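Local atomic coordinates of acetylglutamate kinase (Streptococcus mutans, PDB entry 3L86), a protein that probably catalyses the ATP-dependent phosphorylation of N-acetyl-L-glutamate to N-acetyl-L-glutamyl 5-phosphate in the arginine biosynthesis pathway. Residues Val70-Gly75 with Asp194-Ala199; Ile38-Ile43 with Thr198-Ala203; Lys216-Asn221 with Ala244-Lys249. All coordinates share one frame; numbering follows the deposited sequence.

Contact 1: Val70-Gly75 with Asp194-Ala199. With NLG (N-acetyl-L-glutamate), chain C.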
ATOM      1  N   VAL A  70       4.955   9.710   3.294  1.00  7.79           N
ATOM      2  CA  VAL A  70       5.397   8.745   2.253  1.00  6.90           C
ATOM      3  C   VAL A  70       4.136   8.078   1.730  1.00  7.11           C
ATOM      4  O   VAL A  70       3.302   7.689   2.544  1.00  8.27           O
ATOM      5  CB  VAL A  70       6.374   7.655   2.822  1.00  6.99           C
ATOM      6  CG1 VAL A  70       6.678   6.603   1.768  1.00  5.20           C
ATOM      7  CG2 VAL A  70       7.725   8.316   3.336  1.00  8.71           C
ATOM      8  N   ILE A  71       3.973   7.988   0.398  1.00  6.49           N
ATOM      9  CA  ILE A  71       2.821   7.361  -0.248  1.00  5.54           C
ATOM     10  C   ILE A  71       3.215   6.031  -0.963  1.00  5.59           C
ATOM     11  O   ILE A  71       4.211   5.970  -1.737  1.00  6.45           O
ATOM     12  CB  ILE A  71       2.102   8.326  -1.256  1.00  5.41           C
ATOM     13  CG1 ILE A  71       1.328   9.440  -0.521  1.00  5.08           C
ATOM     14  CG2 ILE A  71       1.121   7.549  -2.279  1.00  7.45           C
ATOM     15  CD1 ILE A  71       0.851  10.588  -1.469  1.00  3.47           C
ATOM     16  N   VAL A  72       2.473   4.963  -0.638  1.00  5.41           N
ATOM     17  CA  VAL A  72       2.558   3.626  -1.256  1.00  5.09           C
ATOM     18  C   VAL A  72       1.177   3.435  -1.928  1.00  6.12           C
ATOM     19  O   VAL A  72       0.186   3.986  -1.451  1.00  3.87           O
ATOM     20  CB  VAL A  72       2.808   2.521  -0.188  1.00  5.89           C
ATOM     21  CG1 VAL A  72       2.670   1.067  -0.772  1.00  5.22           C
ATOM     22  CG2 VAL A  72       4.212   2.782   0.556  1.00  6.79           C
ATOM     23  N   HIS A  73       1.159   2.763  -3.089  1.00  5.45           N
ATOM     24  CA  HIS A  73      -0.052   2.484  -3.827  1.00  5.16           C
ATOM     25  C   HIS A  73      -0.010   1.089  -4.513  1.00  7.12           C
ATOM     26  O   HIS A  73       1.116   0.555  -4.870  1.00  7.24           O
ATOM     27  CB  HIS A  73      -0.350   3.590  -4.856  1.00  5.02           C
ATOM     28  CG  HIS A  73       0.493   3.534  -6.096  1.00  5.58           C
ATOM     29  ND1 HIS A  73       0.200   2.690  -7.166  1.00  7.44           N
ATOM     30  CD2 HIS A  73       1.572   4.265  -6.471  1.00  3.34           C
ATOM     31  CE1 HIS A  73       1.095   2.882  -8.125  1.00  3.21           C
ATOM     32  NE2 HIS A  73       1.920   3.851  -7.740  1.00  5.52           N
ATOM     33  N   GLY A  74      -1.200   0.504  -4.681  1.00  6.77           N
ATOM     34  CA  GLY A  74      -1.384  -0.726  -5.501  1.00  7.57           C
ATOM     35  C   GLY A  74      -2.134  -0.445  -6.806  1.00  8.88           C
ATOM     36  O   GLY A  74      -1.954   0.637  -7.443  1.00  8.73           O
ATOM     37  N   GLY A  75      -2.976  -1.391  -7.227  1.00  9.45           N
ATOM     38  CA  GLY A  75      -3.670  -1.275  -8.523  1.00  9.70           C
ATOM     39  C   GLY A  75      -4.366  -2.541  -9.031  1.00 10.43           C
ATOM     40  O   GLY A  75      -4.485  -2.744 -10.241  1.00 10.85           O
ATOM     41  N   ASP A 194      -0.455  -3.854   0.541  1.00  8.45           N
ATOM     42  CA  ASP A 194      -0.550  -3.852   2.018  1.00  9.20           C
ATOM     43  C   ASP A 194       0.735  -4.353   2.706  1.00  8.48           C
ATOM     44  O   ASP A 194       1.143  -3.815   3.734  1.00  8.85           O
ATOM     45  CB  ASP A 194      -1.763  -4.701   2.500  1.00  8.29           C
ATOM     46  CG  ASP A 194      -3.112  -4.238   1.834  1.00 12.86           C
ATOM     47  OD1 ASP A 194      -3.438  -3.038   1.891  1.00 12.53           O
ATOM     48  OD2 ASP A 194      -3.808  -5.065   1.204  1.00 14.88           O
ATOM     49  N   TYR A 195       1.341  -5.391   2.150  1.00  8.39           N
ATOM     50  CA  TYR A 195       2.609  -5.914   2.645  1.00  9.87           C
ATOM     51  C   TYR A 195       3.695  -4.820   2.538  1.00  9.29           C
ATOM     52  O   TYR A 195       4.530  -4.625   3.461  1.00  9.73           O
ATOM     53  CB  TYR A 195       3.033  -7.128   1.764  1.00  9.56           C
ATOM     54  CG  TYR A 195       2.270  -8.478   1.976  1.00 13.50           C
ATOM     55  CD1 TYR A 195       1.014  -8.543   2.600  1.00 11.56           C
ATOM     56  CD2 TYR A 195       2.856  -9.696   1.547  1.00 16.28           C
ATOM     57  CE1 TYR A 195       0.338  -9.827   2.784  1.00 15.83           C
ATOM     58  CE2 TYR A 195       2.213 -10.953   1.709  1.00 17.49           C
ATOM     59  CZ  TYR A 195       0.963 -11.009   2.314  1.00 17.62           C
ATOM     60  OH  TYR A 195       0.381 -12.261   2.472  1.00 20.67           O
ATOM     61  N   LEU A 196       3.765  -4.170   1.380  1.00  7.48           N
ATOM     62  CA  LEU A 196       4.765  -3.089   1.205  1.00  6.42           C
ATOM     63  C   LEU A 196       4.566  -1.911   2.211  1.00  6.59           C
ATOM     64  O   LEU A 196       5.547  -1.387   2.762  1.00  6.04           O
ATOM     65  CB  LEU A 196       4.786  -2.529  -0.225  1.00  5.19           C
ATOM     66  CG  LEU A 196       5.867  -1.405  -0.426  1.00  4.99           C
ATOM     67  CD1 LEU A 196       7.280  -1.890   0.065  1.00  2.81           C
ATOM     68  CD2 LEU A 196       5.993  -0.934  -1.869  1.00  4.26           C
ATOM     69  N   ALA A 197       3.316  -1.468   2.383  1.00  6.22           N
ATOM     70  CA  ALA A 197       2.950  -0.467   3.375  1.00  5.47           C
ATOM     71  C   ALA A 197       3.414  -0.805   4.803  1.00  6.91           C
ATOM     72  O   ALA A 197       3.916   0.097   5.485  1.00  4.74           O
ATOM     73  CB  ALA A 197       1.402  -0.290   3.366  1.00  7.33           C
ATOM     74  N   THR A 198       3.190  -2.058   5.271  1.00  7.96           N
ATOM     75  CA  THR A 198       3.710  -2.510   6.621  1.00  8.91           C
ATOM     76  C   THR A 198       5.240  -2.340   6.728  1.00  7.83           C
ATOM     77  O   THR A 198       5.753  -1.826   7.700  1.00  8.51           O
ATOM     78  CB  THR A 198       3.436  -4.055   6.968  1.00  9.37           C
ATOM     79  OG1 THR A 198       2.054  -4.375   6.792  1.00 15.38           O
ATOM     80  CG2 THR A 198       3.798  -4.340   8.416  1.00  7.45           C
ATOM     81  N   ALA A 199       5.964  -2.805   5.731  1.00  7.19           N
ATOM     82  CA  ALA A 199       7.424  -2.743   5.753  1.00  7.61           C
ATOM     83  C   ALA A 199       7.952  -1.301   5.800  1.00  7.13           C
ATOM     84  O   ALA A 199       8.883  -0.950   6.566  1.00  6.43           O
ATOM     85  CB  ALA A 199       7.955  -3.486   4.502  1.00  8.00           C
TER
HETATM   86  CA  NLG C 247      -0.768  -7.429  -5.843  1.00 10.85           C
HETATM   87  C   NLG C 247      -0.393  -8.751  -5.482  1.00 11.88           C
HETATM   88  OXT NLG C 247      -1.170  -9.701  -5.339  1.00 10.26           O
HETATM   89  O   NLG C 247       0.606  -9.263  -5.133  1.00 16.79           O
HETATM   90  CB  NLG C 247      -0.247  -6.015  -6.160  1.00  9.78           C
HETATM   91  CG  NLG C 247      -1.236  -4.791  -6.342  1.00 11.37           C
HETATM   92  CD  NLG C 247      -2.244  -4.285  -5.225  1.00 12.44           C
HETATM   93  OE1 NLG C 247      -2.062  -4.675  -4.108  1.00 10.49           O
HETATM   94  OE2 NLG C 247      -3.220  -3.546  -5.436  1.00 10.57           O
HETATM   95  C7  NLG C 247      -2.409  -7.541  -7.516  1.00  7.75           C
HETATM   96  C8  NLG C 247      -3.556  -7.240  -7.745  1.00  2.00           C
HETATM   97  O7  NLG C 247      -1.623  -8.077  -8.259  1.00 11.42           O
HETATM   98  N2  NLG C 247      -1.889  -7.316  -6.371  1.00 13.50           N

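Contact 2: Ile38-Ile43 with Thr198-Ala203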
ATOM      1  N   ILE A  38       5.647  11.681  11.224  1.00 14.89           N
ATOM      2  CA  ILE A  38       5.758  10.839  10.032  1.00 13.68           C
ATOM      3  C   ILE A  38       4.436  10.061   9.906  1.00 12.26           C
ATOM      4  O   ILE A  38       4.044   9.349  10.871  1.00 11.55           O
ATOM      5  CB  ILE A  38       6.895   9.782  10.147  1.00 13.80           C
ATOM      6  CG1 ILE A  38       8.259  10.473  10.104  1.00 16.61           C
ATOM      7  CG2 ILE A  38       6.844   8.815   8.978  1.00 14.12           C
ATOM      8  CD1 ILE A  38       9.476   9.506  10.001  1.00 19.25           C
ATOM      9  N   ILE A  39       3.776  10.193   8.743  1.00  9.26           N
ATOM     10  CA  ILE A  39       2.627   9.343   8.367  1.00 10.32           C
ATOM     11  C   ILE A  39       2.822   8.656   6.984  1.00  9.22           C
ATOM     12  O   ILE A  39       3.207   9.300   5.984  1.00  7.12           O
ATOM     13  CB  ILE A  39       1.340  10.187   8.311  1.00 10.96           C
ATOM     14  CG1 ILE A  39       1.071  10.849   9.682  1.00 12.04           C
ATOM     15  CG2 ILE A  39       0.124   9.369   7.798  1.00  8.18           C
ATOM     16  CD1 ILE A  39      -0.070  11.921   9.563  1.00 13.72           C
ATOM     17  N   VAL A  40       2.617   7.335   6.960  1.00  7.96           N
ATOM     18  CA  VAL A  40       2.578   6.572   5.702  1.00  5.79           C
ATOM     19  C   VAL A  40       1.106   6.431   5.234  1.00  6.15           C
ATOM     20  O   VAL A  40       0.241   6.021   6.018  1.00  5.51           O
ATOM     21  CB  VAL A  40       3.277   5.187   5.859  1.00  6.29           C
ATOM     22  CG1 VAL A  40       3.136   4.292   4.566  1.00  4.07           C
ATOM     23  CG2 VAL A  40       4.810   5.420   6.240  1.00  3.66           C
ATOM     24  N   ILE A  41       0.834   6.843   3.992  1.00  5.80           N
ATOM     25  CA  ILE A  41      -0.495   6.685   3.345  1.00  5.86           C
ATOM     26  C   ILE A  41      -0.425   5.663   2.205  1.00  7.42           C
ATOM     27  O   ILE A  41       0.242   5.899   1.193  1.00  6.47           O
ATOM     28  CB  ILE A  41      -0.989   8.013   2.797  1.00  6.06           C
ATOM     29  CG1 ILE A  41      -1.068   9.021   3.970  1.00  7.51           C
ATOM     30  CG2 ILE A  41      -2.392   7.890   2.080  1.00  5.19           C
ATOM     31  CD1 ILE A  41      -0.611  10.416   3.639  1.00 12.32           C
ATOM     32  N   LYS A  42      -1.149   4.550   2.351  1.00  6.64           N
ATOM     33  CA  LYS A  42      -1.257   3.552   1.281  1.00  7.02           C
ATOM     34  C   LYS A  42      -2.599   3.759   0.545  1.00  5.73           C
ATOM     35  O   LYS A  42      -3.667   3.875   1.160  1.00  5.67           O
ATOM     36  CB  LYS A  42      -1.176   2.164   1.927  1.00  7.57           C
ATOM     37  CG  LYS A  42      -0.989   0.942   0.995  1.00 11.75           C
ATOM     38  CD  LYS A  42      -2.114   0.725  -0.012  1.00 17.63           C
ATOM     39  CE  LYS A  42      -3.401   0.127   0.538  1.00 21.32           C
ATOM     40  NZ  LYS A  42      -3.916  -0.773  -0.628  1.00 22.27           N
ATOM     41  N   ILE A  43      -2.557   3.842  -0.770  1.00  5.81           N
ATOM     42  CA  ILE A  43      -3.760   4.181  -1.574  1.00  6.48           C
ATOM     43  C   ILE A  43      -4.091   2.976  -2.488  1.00  7.99           C
ATOM     44  O   ILE A  43      -3.222   2.561  -3.316  1.00  5.59           O
ATOM     45  CB  ILE A  43      -3.545   5.547  -2.403  1.00  6.31           C
ATOM     46  CG1 ILE A  43      -3.188   6.706  -1.496  1.00  9.65           C
ATOM     47  CG2 ILE A  43      -4.837   5.987  -3.190  1.00  7.71           C
ATOM     48  CD1 ILE A  43      -2.447   7.870  -2.189  1.00 13.55           C
ATOM     49  N   THR A 198       3.190  -2.058   5.271  1.00  7.96           N
ATOM     50  CA  THR A 198       3.710  -2.510   6.621  1.00  8.91           C
ATOM     51  C   THR A 198       5.240  -2.340   6.728  1.00  7.83           C
ATOM     52  O   THR A 198       5.753  -1.826   7.700  1.00  8.51           O
ATOM     53  CB  THR A 198       3.436  -4.055   6.968  1.00  9.37           C
ATOM     54  OG1 THR A 198       2.054  -4.375   6.792  1.00 15.38           O
ATOM     55  CG2 THR A 198       3.798  -4.340   8.416  1.00  7.45           C
ATOM     56  N   ALA A 199       5.964  -2.805   5.731  1.00  7.19           N
ATOM     57  CA  ALA A 199       7.424  -2.743   5.753  1.00  7.61           C
ATOM     58  C   ALA A 199       7.952  -1.301   5.800  1.00  7.13           C
ATOM     59  O   ALA A 199       8.883  -0.950   6.566  1.00  6.43           O
ATOM     60  CB  ALA A 199       7.955  -3.486   4.502  1.00  8.00           C
ATOM     61  N   VAL A 200       7.323  -0.442   4.996  1.00  6.76           N
ATOM     62  CA  VAL A 200       7.698   0.948   4.956  1.00  5.08           C
ATOM     63  C   VAL A 200       7.395   1.654   6.281  1.00  6.78           C
ATOM     64  O   VAL A 200       8.306   2.358   6.845  1.00  6.96           O
ATOM     65  CB  VAL A 200       6.982   1.667   3.799  1.00  5.30           C
ATOM     66  CG1 VAL A 200       7.263   3.160   3.840  1.00  2.73           C
ATOM     67  CG2 VAL A 200       7.397   0.992   2.414  1.00  6.21           C
ATOM     68  N   ALA A 201       6.159   1.485   6.790  1.00  5.32           N
ATOM     69  CA  ALA A 201       5.751   2.115   8.095  1.00  7.37           C
ATOM     70  C   ALA A 201       6.671   1.667   9.267  1.00  7.61           C
ATOM     71  O   ALA A 201       7.091   2.475  10.147  1.00  7.16           O
ATOM     72  CB  ALA A 201       4.244   1.755   8.402  1.00  5.63           C
ATOM     73  N   VAL A 202       6.953   0.360   9.309  1.00  8.90           N
ATOM     74  CA  VAL A 202       7.820  -0.201  10.350  1.00 10.62           C
ATOM     75  C   VAL A 202       9.274   0.303  10.206  1.00 11.33           C
ATOM     76  O   VAL A 202       9.860   0.793  11.185  1.00  9.54           O
ATOM     77  CB  VAL A 202       7.728  -1.754  10.430  1.00 10.70           C
ATOM     78  CG1 VAL A 202       8.744  -2.287  11.502  1.00 12.48           C
ATOM     79  CG2 VAL A 202       6.300  -2.159  10.693  1.00 11.85           C
ATOM     80  N   ALA A 203       9.844   0.234   8.990  1.00 11.11           N
ATOM     81  CA  ALA A 203      11.213   0.776   8.764  1.00 10.83           C
ATOM     82  C   ALA A 203      11.394   2.243   9.201  1.00 11.72           C
ATOM     83  O   ALA A 203      12.455   2.616   9.689  1.00 10.58           O
ATOM     84  CB  ALA A 203      11.657   0.638   7.254  1.00 10.20           C
TER

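Contact 3: Lys216-Asn221 with Ala244-Lys249. With ADP (adenosine-5'-diphosphate), chain B.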
ATOM      1  N   LYS A 216     -15.971   1.647   3.676  1.00  8.99           N
ATOM      2  CA  LYS A 216     -15.889   2.578   4.815  1.00  8.80           C
ATOM      3  C   LYS A 216     -15.218   2.103   6.105  1.00  9.06           C
ATOM      4  O   LYS A 216     -14.910   2.927   7.008  1.00  8.24           O
ATOM      5  CB  LYS A 216     -17.264   3.208   5.094  1.00  9.83           C
ATOM      6  CG  LYS A 216     -17.669   4.064   3.879  1.00  9.76           C
ATOM      7  CD  LYS A 216     -18.847   5.013   4.145  1.00 13.32           C
ATOM      8  CE  LYS A 216     -19.145   5.891   2.888  1.00 10.70           C
ATOM      9  NZ  LYS A 216     -18.275   7.121   2.722  1.00  9.59           N
ATOM     10  N   GLY A 217     -14.896   0.825   6.185  1.00  8.56           N
ATOM     11  CA  GLY A 217     -14.250   0.326   7.386  1.00  8.67           C
ATOM     12  C   GLY A 217     -14.215  -1.182   7.202  1.00 10.82           C
ATOM     13  O   GLY A 217     -14.488  -1.685   6.101  1.00 10.24           O
ATOM     14  N   VAL A 218     -13.833  -1.906   8.261  1.00 10.47           N
ATOM     15  CA  VAL A 218     -14.014  -3.356   8.298  1.00 10.41           C
ATOM     16  C   VAL A 218     -15.463  -3.580   8.757  1.00 11.78           C
ATOM     17  O   VAL A 218     -15.862  -3.077   9.800  1.00 10.46           O
ATOM     18  CB  VAL A 218     -13.102  -3.977   9.393  1.00 11.10           C
ATOM     19  CG1 VAL A 218     -13.250  -5.540   9.397  1.00 11.48           C
ATOM     20  CG2 VAL A 218     -11.602  -3.567   9.138  1.00 11.85           C
ATOM     21  N   LEU A 219     -16.224  -4.345   7.987  1.00 12.75           N
ATOM     22  CA  LEU A 219     -17.654  -4.514   8.217  1.00 14.07           C
ATOM     23  C   LEU A 219     -17.905  -5.859   8.930  1.00 14.87           C
ATOM     24  O   LEU A 219     -17.207  -6.852   8.660  1.00 15.18           O
ATOM     25  CB  LEU A 219     -18.361  -4.496   6.864  1.00 14.31           C
ATOM     26  CG  LEU A 219     -17.953  -3.338   5.929  1.00 12.76           C
ATOM     27  CD1 LEU A 219     -18.754  -3.439   4.706  1.00 12.22           C
ATOM     28  CD2 LEU A 219     -18.212  -1.995   6.588  1.00 14.92           C
ATOM     29  N   GLU A 220     -18.820  -5.854   9.897  1.00 16.28           N
ATOM     30  CA  GLU A 220     -19.214  -7.063  10.616  1.00 16.79           C
ATOM     31  C   GLU A 220     -20.678  -6.921  10.986  1.00 17.46           C
ATOM     32  O   GLU A 220     -21.070  -5.906  11.586  1.00 15.86           O
ATOM     33  CB  GLU A 220     -18.393  -7.270  11.892  1.00 16.84           C
ATOM     34  CG  GLU A 220     -18.624  -8.670  12.591  1.00 21.75           C
ATOM     35  CD  GLU A 220     -17.677  -8.917  13.781  1.00 27.61           C
ATOM     36  OE1 GLU A 220     -16.870  -8.029  14.056  1.00 27.85           O
ATOM     37  OE2 GLU A 220     -17.729  -9.995  14.430  1.00 30.92           O
ATOM     38  N   ASN A 221     -21.475  -7.941  10.619  1.00 18.42           N
ATOM     39  CA  ASN A 221     -22.934  -7.960  10.910  1.00 18.68           C
ATOM     40  C   ASN A 221     -23.620  -6.702  10.436  1.00 17.77           C
ATOM     41  O   ASN A 221     -24.453  -6.163  11.155  1.00 17.67           O
ATOM     42  CB  ASN A 221     -23.194  -8.066  12.422  1.00 20.04           C
ATOM     43  CG  ASN A 221     -22.863  -9.451  12.984  1.00 22.38           C
ATOM     44  OD1 ASN A 221     -22.338  -9.566  14.094  1.00 27.57           O
ATOM     45  ND2 ASN A 221     -23.159 -10.488  12.222  1.00 25.21           N
ATOM     46  N   ALA A 244     -11.249 -12.326   1.066  1.00 14.51           N
ATOM     47  CA  ALA A 244     -10.637 -11.679  -0.120  1.00 15.22           C
ATOM     48  C   ALA A 244      -9.521 -10.621   0.204  1.00 14.53           C
ATOM     49  O   ALA A 244      -8.709 -10.820   1.126  1.00 13.86           O
ATOM     50  CB  ALA A 244     -11.769 -11.060  -1.092  1.00 14.28           C
ATOM     51  N   GLY A 245      -9.477  -9.506  -0.545  1.00 14.44           N
ATOM     52  CA  GLY A 245      -8.436  -8.488  -0.307  1.00 11.99           C
ATOM     53  C   GLY A 245      -8.388  -7.884   1.083  1.00 12.21           C
ATOM     54  O   GLY A 245      -7.388  -7.225   1.425  1.00 11.77           O
ATOM     55  N   MET A 246      -9.448  -8.050   1.887  1.00 10.61           N
ATOM     56  CA  MET A 246      -9.439  -7.460   3.238  1.00 11.33           C
ATOM     57  C   MET A 246      -8.638  -8.335   4.208  1.00 11.56           C
ATOM     58  O   MET A 246      -8.314  -7.880   5.294  1.00 10.60           O
ATOM     59  CB  MET A 246     -10.843  -7.143   3.796  1.00 10.46           C
ATOM     60  CG  MET A 246     -10.896  -6.486   5.228  1.00  9.11           C
ATOM     61  SD  MET A 246     -10.190  -4.794   5.342  1.00 11.64           S
ATOM     62  CE  MET A 246     -11.495  -3.889   4.458  1.00  6.75           C
ATOM     63  N   ILE A 247      -8.313  -9.561   3.766  1.00 11.54           N
ATOM     64  CA  ILE A 247      -7.385 -10.451   4.455  1.00 13.03           C
ATOM     65  C   ILE A 247      -5.927  -9.900   4.518  1.00 12.13           C
ATOM     66  O   ILE A 247      -5.429  -9.626   5.588  1.00 13.58           O
ATOM     67  CB  ILE A 247      -7.383 -11.890   3.847  1.00 11.93           C
ATOM     68  CG1 ILE A 247      -8.799 -12.492   3.953  1.00 15.71           C
ATOM     69  CG2 ILE A 247      -6.376 -12.777   4.583  1.00 16.49           C
ATOM     70  CD1 ILE A 247      -8.783 -14.001   4.131  1.00 20.63           C
ATOM     71  N   PRO A 248      -5.258  -9.750   3.389  1.00 12.71           N
ATOM     72  CA  PRO A 248      -3.926  -9.079   3.510  1.00 13.31           C
ATOM     73  C   PRO A 248      -4.000  -7.678   4.140  1.00 13.16           C
ATOM     74  O   PRO A 248      -3.094  -7.303   4.904  1.00 13.17           O
ATOM     75  CB  PRO A 248      -3.399  -9.064   2.058  1.00 13.65           C
ATOM     76  CG  PRO A 248      -4.684  -9.283   1.196  1.00 14.43           C
ATOM     77  CD  PRO A 248      -5.640 -10.053   1.997  1.00 12.89           C
ATOM     78  N   LYS A 249      -5.073  -6.898   3.889  1.00 12.40           N
ATOM     79  CA  LYS A 249      -5.217  -5.548   4.555  1.00 11.24           C
ATOM     80  C   LYS A 249      -5.207  -5.578   6.094  1.00 11.71           C
ATOM     81  O   LYS A 249      -4.462  -4.826   6.743  1.00 11.17           O
ATOM     82  CB  LYS A 249      -6.466  -4.773   4.011  1.00  9.64           C
ATOM     83  CG  LYS A 249      -6.401  -3.229   4.075  1.00  8.80           C
ATOM     84  CD  LYS A 249      -7.631  -2.546   3.331  1.00  4.41           C
ATOM     85  CE  LYS A 249      -7.712  -3.134   1.913  1.00  4.24           C
ATOM     86  NZ  LYS A 249      -6.457  -2.629   1.114  1.00  5.01           N
TER
HETATM   87  PB  ADP B 246      -7.735  -2.341  -2.295  1.00 11.56           P
HETATM   88  O1B ADP B 246      -6.570  -3.086  -1.708  1.00  8.22           O
HETATM   89  O2B ADP B 246      -8.085  -1.023  -1.590  1.00 14.11           O
HETATM   90  O3B ADP B 246      -7.557  -2.127  -3.756  1.00 14.03           O
HETATM   91  PA  ADP B 246      -9.247  -4.900  -2.059  1.00 11.66           P
HETATM   92  O1A ADP B 246     -10.409  -5.357  -2.932  1.00  9.59           O
HETATM   93  O2A ADP B 246      -7.939  -5.617  -2.236  1.00 10.70           O
HETATM   94  O3A ADP B 246      -9.068  -3.260  -2.157  1.00 10.47           O
HETATM   95  O5' ADP B 246      -9.799  -5.070  -0.550  1.00 10.98           O
HETATM   96  C5' ADP B 246     -11.006  -4.366  -0.162  1.00 11.94           C
HETATM   97  C4' ADP B 246     -12.219  -5.331  -0.311  1.00 11.70           C
HETATM   98  O4' ADP B 246     -12.234  -6.410   0.646  1.00 13.54           O
HETATM   99  C3' ADP B 246     -13.588  -4.657  -0.127  1.00 10.85           C
HETATM  100  O3' ADP B 246     -13.921  -3.996  -1.344  1.00  8.39           O
HETATM  101  C2' ADP B 246     -14.526  -5.837   0.096  1.00 12.56           C
HETATM  102  O2' ADP B 246     -14.972  -6.249  -1.191  1.00 11.32           O
HETATM  103  C1' ADP B 246     -13.600  -6.951   0.578  1.00 13.46           C
HETATM  104  N9  ADP B 246     -13.985  -7.413   1.939  1.00 13.19           N
HETATM  105  C8  ADP B 246     -14.022  -8.729   2.298  1.00 13.71           C
HETATM  106  N7  ADP B 246     -14.367  -8.834   3.609  1.00 13.61           N
HETATM  107  C5  ADP B 246     -14.581  -7.578   4.070  1.00 11.60           C
HETATM  108  C6  ADP B 246     -15.007  -6.974   5.329  1.00 11.39           C
HETATM  109  N6  ADP B 246     -15.213  -7.743   6.432  1.00 13.65           N
HETATM  110  N1  ADP B 246     -15.091  -5.617   5.415  1.00  9.89           N
HETATM  111  C2  ADP B 246     -14.857  -4.837   4.373  1.00  9.49           C
HETATM  112  N3  ADP B 246     -14.472  -5.313   3.189  1.00 12.50           N
HETATM  113  C4  ADP B 246     -14.335  -6.655   2.969  1.00 10.73           C

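Contact 1: Val70-Gly75 with Asp194-Ala199
Val72 on strand 68-73 meets Leu196 and Ala197 on helix 193-203 in a van der Waals junction of methyl groups and helix backbone. CG1 of Val72 does the touching, 4.0 Å from CD2 of Leu196. The same methyl lies 4.1 Å from N of Ala197 and thus rests on the helix backbone as well as on a side chain. With CG1 anti to the backbone N (chi1 171°), Val72 sends this branch towards the helix. Leu196 continues onto Val157 and Ile160 of strand 155-160, and Ala197 onto Lys42.

Polar bonds within the segments and to the bound N-acetyl-L-glutamate frame this packing. ND1 of His73 donates to O of Gly74 at 3.0 Å, in the imidazole plane and on a lone pair of the carbonyl. The same peptide unit presents N of Gly75 to OE2 of the substrate at 2.8 Å, nearly straight at 171°. On the helix, N and OG1 of Thr198 reach O of Asp194 from opposite faces of its carbonyl plane, the hydroxyl at 3.2 Å.

The chemistry divides the work: methyl packing seats the strand against the helix, whereas the His73 bond restrains the Gly74-Gly75 peptide whose N-H grips the side-chain carboxylate, the group that receives phosphate in the reaction.

Contact 2: Ile38-Ile43 with Thr198-Ala203
In the open alpha/beta/alpha sandwich of the amino acid kinase fold, strand 38-43 runs parallel between strands 68-73 and 208-212, and its Val40 packs against Val200 and Ala201 of helix 193-203, which covers one face of that sheet. The nearest pair of CA atoms, those of Val40 and Ala201, is 6.0 Å apart, a short spacing consistent with the small side chain of alanine where the helix passes the strand.

Three residues carry the packing, and all are buried. CG2 of Val40 is the branch that reaches across: it lies 3.9 Å from CA of Ala201 and 4.3 Å from CB of the same residue, so the methyl is set against the helix backbone rather than against a long side chain. The torsion of Val40 (chi1 175°) places CG1 anti to the backbone N and leaves CG2 beside that N, on the side facing Ala201.

Alternation along the strand explains why one valine dominates. Ile39, Ile41 and Ile43 direct their CB atoms to the other face of the sheet, where Ile39 and Ile41 pack on Leu69. Lys42 shares the helix side with Val40 but carries its amino group to the active site, where it touches the nucleotide and is the predicted transition state stabilizer. The strand itself is tied laterally by backbone bonds of Val40 with Lys208 and Ile210, and of Ile39 with Gln68 and Val70. At the flank of the helix, Thr198 and Ala201 pack on Thr256 of helix 246-258, which runs alongside. The valine pair completes the interface, with CG2 of Val40 meeting CG1 of Val200 at 4.1 Å.

Contact 3: Lys216-Asn221 with Ala244-Lys249
The adenine of ADP lies between Met246, over one face, and Leu219, which approaches obliquely from the opposite face, in the nucleotide pocket of this amino acid kinase fold. CE of Met246 sits 3.5 Å from C2 of the base, and CB and CG cover the region of C4 and C5. This reach depends on a folded chain: bends at chi2 (66°) and chi3 (72°) bring the terminal methyl above the C2-N3 edge of the six-membered ring. From the other side, CG of Leu219 comes within 3.7 Å of N1.

At the rim of the ring the backbone of Leu219 reads the base with two bonds. Its N donates to N1 of ADP at 3.1 Å, almost straight (171°), while its O accepts from N6 in a more bent bond. Gly217 O borders the same rim beside C2.

Direct contact between the two segments is small and made by van der Waals touches flanking the base. CG2 of Val218 is 4.2 Å from SD of Met246, and Gly217 O is 4.1 Å from CE of Met246. Val218 is itself backed by Ile242, and Met246 by Val215.

Towards the diphosphate, CA of Gly245 adjoins O2A. Lys249, one helical turn further on and a predicted transition state stabilizer, bends at its last two torsions to place NZ 2.9 Å from O1B of the beta-phosphate.

How the contacts relate
Contacts 1 and 2 are successive footholds of helix 193-203 on neighbouring strands of one sheet, their centres about 7 Å apart. Probable backbone hydrogen bonds join those strands, Ile43 N to Val72 O at 2.8 Å and Ile41 N to Val70 O at 3.0 Å. Contact 3 is centred about 17 Å from contact 1 and 19 Å from contact 2, at the nucleotide end. Asp194 links the two regions: its OD1 forms a salt bridge to Lys249 NZ at 3.1 Å. Lys42 NZ lies 3.6 Å from Lys249 NZ, both amines gathered near the diphosphate and Asp194. The substrate held beside contact 1 and the ADP of contact 3 thus flank this charged centre.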